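Local coordinates for protein alginate lyase, family PL7 (Zobellia galactanivorans, PDB 4BE3) that cleaves alginate exolytically as a lyase of polysaccharide lyase family 7, probably acting on its poly-mannuronate chains, at residues A260-S268 and V274-Y282. Sequence-based numbering, arbitrary orientation. Where two conformers were deposited one is given.
Sequences AYNQTNGKS and VWSTGADVY
An Asx turn at Asn265, in the loop that leaves strand 260-262, is docked onto the irregular segment 274-282 by bonds to Trp275, Thr277 and Ala279. The turn is defined by Lys267 N donating to Asn265 OD1. Thr277 N reaches the same oxygen at 3.1 Å from the opposite face of the amide plane, 36° out of it, so two backbone N-H groups grip one carbonyl. The other end of the amide is better aligned: ND2 of Asn265 donates a hydrogen bond to Trp275 O over 2.9 Å, within both the amide and the carbonyl planes. With CG of Asn265 set between its own N and carbonyl carbon (chi1 52°), the amide can meet the 275-277 backbone while the N and O of the same residue bond to Thr277 and Ala279. There Asn265 N donates to Thr277 OG1 at 2.7 Å, and Ala279 N to Asn265 O at 3.0 Å with a nearly straight N-H...O angle of 164°. Farther along, the bond from Gly278 N to Lys267 O is weak and strongly bent. Water 1 donates to both Gln263 O and Trp275 O, a water-mediated link between the two backbones, beside the direct ones. Carbon contacts complete the fit: CG2 of Thr264 presses on Ala279 CB at 3.2 Å, tighter than usual van der Waals contact, and Val281 CG1 lies 3.5 Å from Gly266 CA. Both segments belong to the concanavalin-like lyase fold. Asn63 OD1 also receives a bond from Asn265 ND2, Thr264 OG1 is bonded to Tyr103 N, and Lys267 NZ to Ser62 OG. Strand 260-262 pairs antiparallel with strands 65-70 and 104-112, while Val281 touches Gln289 of helix 286-291, so the contact links the end of a sheet strand to the loop that leads into that helix.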
loop_
_atom_site.group_PDB
_atom_site.type_symbol
_atom_site.label_atom_id
_atom_site.label_comp_id
_atom_site.label_asym_id
_atom_site.label_seq_id
_atom_site.Cartn_x
_atom_site.Cartn_y
_atom_site.Cartn_z
ATOM N N ALA A 260 8.006 -21.793 -1.831
ATOM C CA ALA A 260 7.665 -23.195 -1.533
ATOM C C ALA A 260 7.405 -23.313 -0.038
ATOM O O ALA A 260 8.345 -23.413 0.752
ATOM C CB ALA A 260 8.806 -24.089 -1.970
ATOM N N TYR A 261 6.124 -23.359 0.344
ATOM C CA TYR A 261 5.772 -23.491 1.773
ATOM C C TYR A 261 5.279 -24.935 1.827
ATOM O O TYR A 261 4.152 -25.242 1.349
ATOM C CB TYR A 261 4.624 -22.488 2.009
ATOM C CG TYR A 261 4.005 -22.557 3.415
ATOM C CD1 TYR A 261 4.686 -23.141 4.502
ATOM C CD2 TYR A 261 2.734 -21.936 3.609
ATOM C CE1 TYR A 261 4.090 -23.072 5.796
ATOM C CE2 TYR A 261 2.173 -21.895 4.879
ATOM C CZ TYR A 261 2.839 -22.442 5.914
ATOM O OH TYR A 261 2.233 -22.369 7.162
ATOM N N ASN A 262 6.107 -25.781 2.364
ATOM C CA ASN A 262 5.877 -27.277 2.293
ATOM C C ASN A 262 4.764 -27.627 3.213
ATOM O O ASN A 262 4.877 -27.320 4.371
ATOM C CB ASN A 262 7.125 -27.945 2.742
ATOM C CG ASN A 262 7.154 -29.438 2.303
ATOM O OD1 ASN A 262 6.108 -29.946 1.864
ATOM N ND2 ASN A 262 8.299 -30.058 2.382
ATOM N N GLN A 263 3.676 -28.302 2.744
ATOM C CA GLN A 263 2.678 -28.636 3.748
ATOM C C GLN A 263 2.844 -30.106 4.150
ATOM O O GLN A 263 2.045 -30.576 4.957
ATOM C CB GLN A 263 1.303 -28.620 3.073
ATOM C CG GLN A 263 1.066 -27.240 2.397
ATOM C CD GLN A 263 0.972 -26.135 3.442
ATOM O OE1 GLN A 263 1.931 -25.234 3.515
ATOM N NE2 GLN A 263 -0.049 -26.092 4.207
ATOM N N THR A 264 3.910 -30.753 3.714
ATOM C CA THR A 264 4.098 -32.121 4.269
ATOM C C THR A 264 5.176 -32.057 5.387
ATOM O O THR A 264 6.292 -31.600 5.198
ATOM C CB THR A 264 4.668 -33.039 3.119
ATOM O OG1 THR A 264 3.732 -33.111 2.055
ATOM C CG2 THR A 264 4.733 -34.536 3.693
ATOM N N ASN A 265 4.747 -32.407 6.571
ATOM C CA ASN A 265 5.625 -32.430 7.767
ATOM C C ASN A 265 5.706 -33.829 8.323
ATOM O O ASN A 265 5.129 -34.788 7.771
ATOM C CB ASN A 265 5.045 -31.474 8.808
ATOM C CG ASN A 265 3.582 -31.782 9.065
ATOM O OD1 ASN A 265 3.300 -32.852 9.616
ATOM N ND2 ASN A 265 2.632 -30.832 8.700
ATOM N N GLY A 266 6.401 -33.946 9.460
ATOM C CA GLY A 266 6.522 -35.284 10.063
ATOM C C GLY A 266 5.691 -35.416 11.308
ATOM O O GLY A 266 5.857 -36.426 12.034
ATOM N N LYS A 267 4.700 -34.545 11.507
ATOM C CA LYS A 267 3.838 -34.661 12.675
ATOM C C LYS A 267 2.913 -35.862 12.579
ATOM O O LYS A 267 2.518 -36.287 11.492
ATOM C CB LYS A 267 3.059 -33.353 12.899
ATOM C CG LYS A 267 4.095 -32.184 13.141
ATOM C CD LYS A 267 3.273 -30.911 13.314
ATOM C CE LYS A 267 2.908 -30.742 14.802
ATOM N NZ LYS A 267 1.786 -29.731 14.810
ATOM N N SER A 268 2.496 -36.349 13.735
ATOM C CA SER A 268 1.644 -37.534 13.789
ATOM C C SER A 268 0.238 -37.220 13.319
ATOM O O SER A 268 -0.416 -36.287 13.839
ATOM C CB SER A 268 1.562 -38.048 15.234
ATOM O OG SER A 268 2.843 -38.449 15.680
ATOM N N VAL A 274 -6.018 -33.393 9.418
ATOM C CA VAL A 274 -6.088 -32.579 8.211
ATOM C C VAL A 274 -4.725 -32.028 7.809
ATOM O O VAL A 274 -4.377 -31.984 6.606
ATOM C CB VAL A 274 -7.020 -31.382 8.403
ATOM C CG1 VAL A 274 -7.067 -30.404 7.160
ATOM C CG2 VAL A 274 -8.425 -31.943 8.690
ATOM N N TRP A 275 -3.893 -31.716 8.826
ATOM C CA TRP A 275 -2.597 -31.010 8.529
ATOM C C TRP A 275 -1.336 -31.736 9.009
ATOM O O TRP A 275 -0.271 -31.288 8.616
ATOM C CB TRP A 275 -2.605 -29.620 9.296
ATOM C CG TRP A 275 -3.706 -28.750 8.802
ATOM C CD1 TRP A 275 -4.949 -28.491 9.382
ATOM C CD2 TRP A 275 -3.686 -27.930 7.565
ATOM N NE1 TRP A 275 -5.660 -27.591 8.603
ATOM C CE2 TRP A 275 -4.972 -27.269 7.496
ATOM C CE3 TRP A 275 -2.769 -27.777 6.521
ATOM C CZ2 TRP A 275 -5.301 -26.400 6.415
ATOM C CZ3 TRP A 275 -3.076 -26.877 5.447
ATOM C CH2 TRP A 275 -4.296 -26.207 5.400
ATOM N N SER A 276 -1.430 -32.775 9.886
ATOM C CA SER A 276 -0.194 -33.467 10.354
ATOM C C SER A 276 -0.048 -34.715 9.501
ATOM O O SER A 276 -0.844 -35.604 9.608
ATOM C CB SER A 276 -0.308 -33.847 11.889
ATOM O OG SER A 276 -0.374 -32.523 12.543
ATOM N N THR A 277 0.968 -34.690 8.622
ATOM C CA THR A 277 0.985 -35.633 7.523
ATOM C C THR A 277 1.845 -36.898 7.742
ATOM O O THR A 277 1.798 -37.794 6.928
ATOM C CB THR A 277 1.520 -34.915 6.289
ATOM O OG1 THR A 277 2.745 -34.202 6.636
ATOM C CG2 THR A 277 0.536 -33.785 5.911
ATOM N N GLY A 278 2.638 -36.923 8.813
ATOM C CA GLY A 278 3.336 -38.197 9.182
ATOM C C GLY A 278 4.276 -38.674 8.075
ATOM O O GLY A 278 4.396 -39.865 7.873
ATOM N N ALA A 279 4.968 -37.769 7.387
ATOM C CA ALA A 279 5.872 -38.142 6.322
ATOM C C ALA A 279 7.238 -38.516 6.912
ATOM O O ALA A 279 7.498 -38.307 8.126
ATOM C CB ALA A 279 6.107 -36.897 5.450
ATOM N N ASP A 280 8.088 -39.052 6.051
ATOM C CA ASP A 280 9.438 -39.423 6.482
ATOM C C ASP A 280 10.268 -38.139 6.548
ATOM O O ASP A 280 10.294 -37.419 5.524
ATOM C CB ASP A 280 10.052 -40.314 5.363
ATOM C CG ASP A 280 9.404 -41.723 5.348
ATOM O OD1 ASP A 280 8.785 -42.140 6.363
ATOM O OD2 ASP A 280 9.440 -42.280 4.260
ATOM N N VAL A 281 10.871 -37.829 7.728
ATOM C CA VAL A 281 11.601 -36.517 7.850
ATOM C C VAL A 281 13.037 -36.798 8.332
ATOM O O VAL A 281 13.731 -35.847 8.585
ATOM C CB VAL A 281 10.910 -35.502 8.835
ATOM C CG1 VAL A 281 9.533 -35.155 8.234
ATOM C CG2 VAL A 281 10.754 -36.147 10.278
ATOM N N TYR A 282 13.409 -38.093 8.564
ATOM C CA TYR A 282 14.893 -38.439 8.892
ATOM C C TYR A 282 15.405 -37.566 10.033
ATOM O O TYR A 282 16.486 -36.938 9.939
ATOM C CB TYR A 282 15.722 -38.239 7.626
ATOM C CG TYR A 282 15.243 -39.161 6.522
ATOM C CD1 TYR A 282 15.680 -40.524 6.468
ATOM C CD2 TYR A 282 14.207 -38.741 5.605
ATOM C CE1 TYR A 282 15.178 -41.419 5.494
ATOM C CE2 TYR A 282 13.710 -39.603 4.616
ATOM C CZ TYR A 282 14.199 -40.982 4.588
ATOM O OH TYR A 282 13.681 -41.784 3.589
HETATM O O HOH W 1 0.385 -29.345 6.828
HETATM O O HOH W 2 0.002 -29.860 11.968
HETATM O O HOH W 3 -0.362 -32.215 15.175
#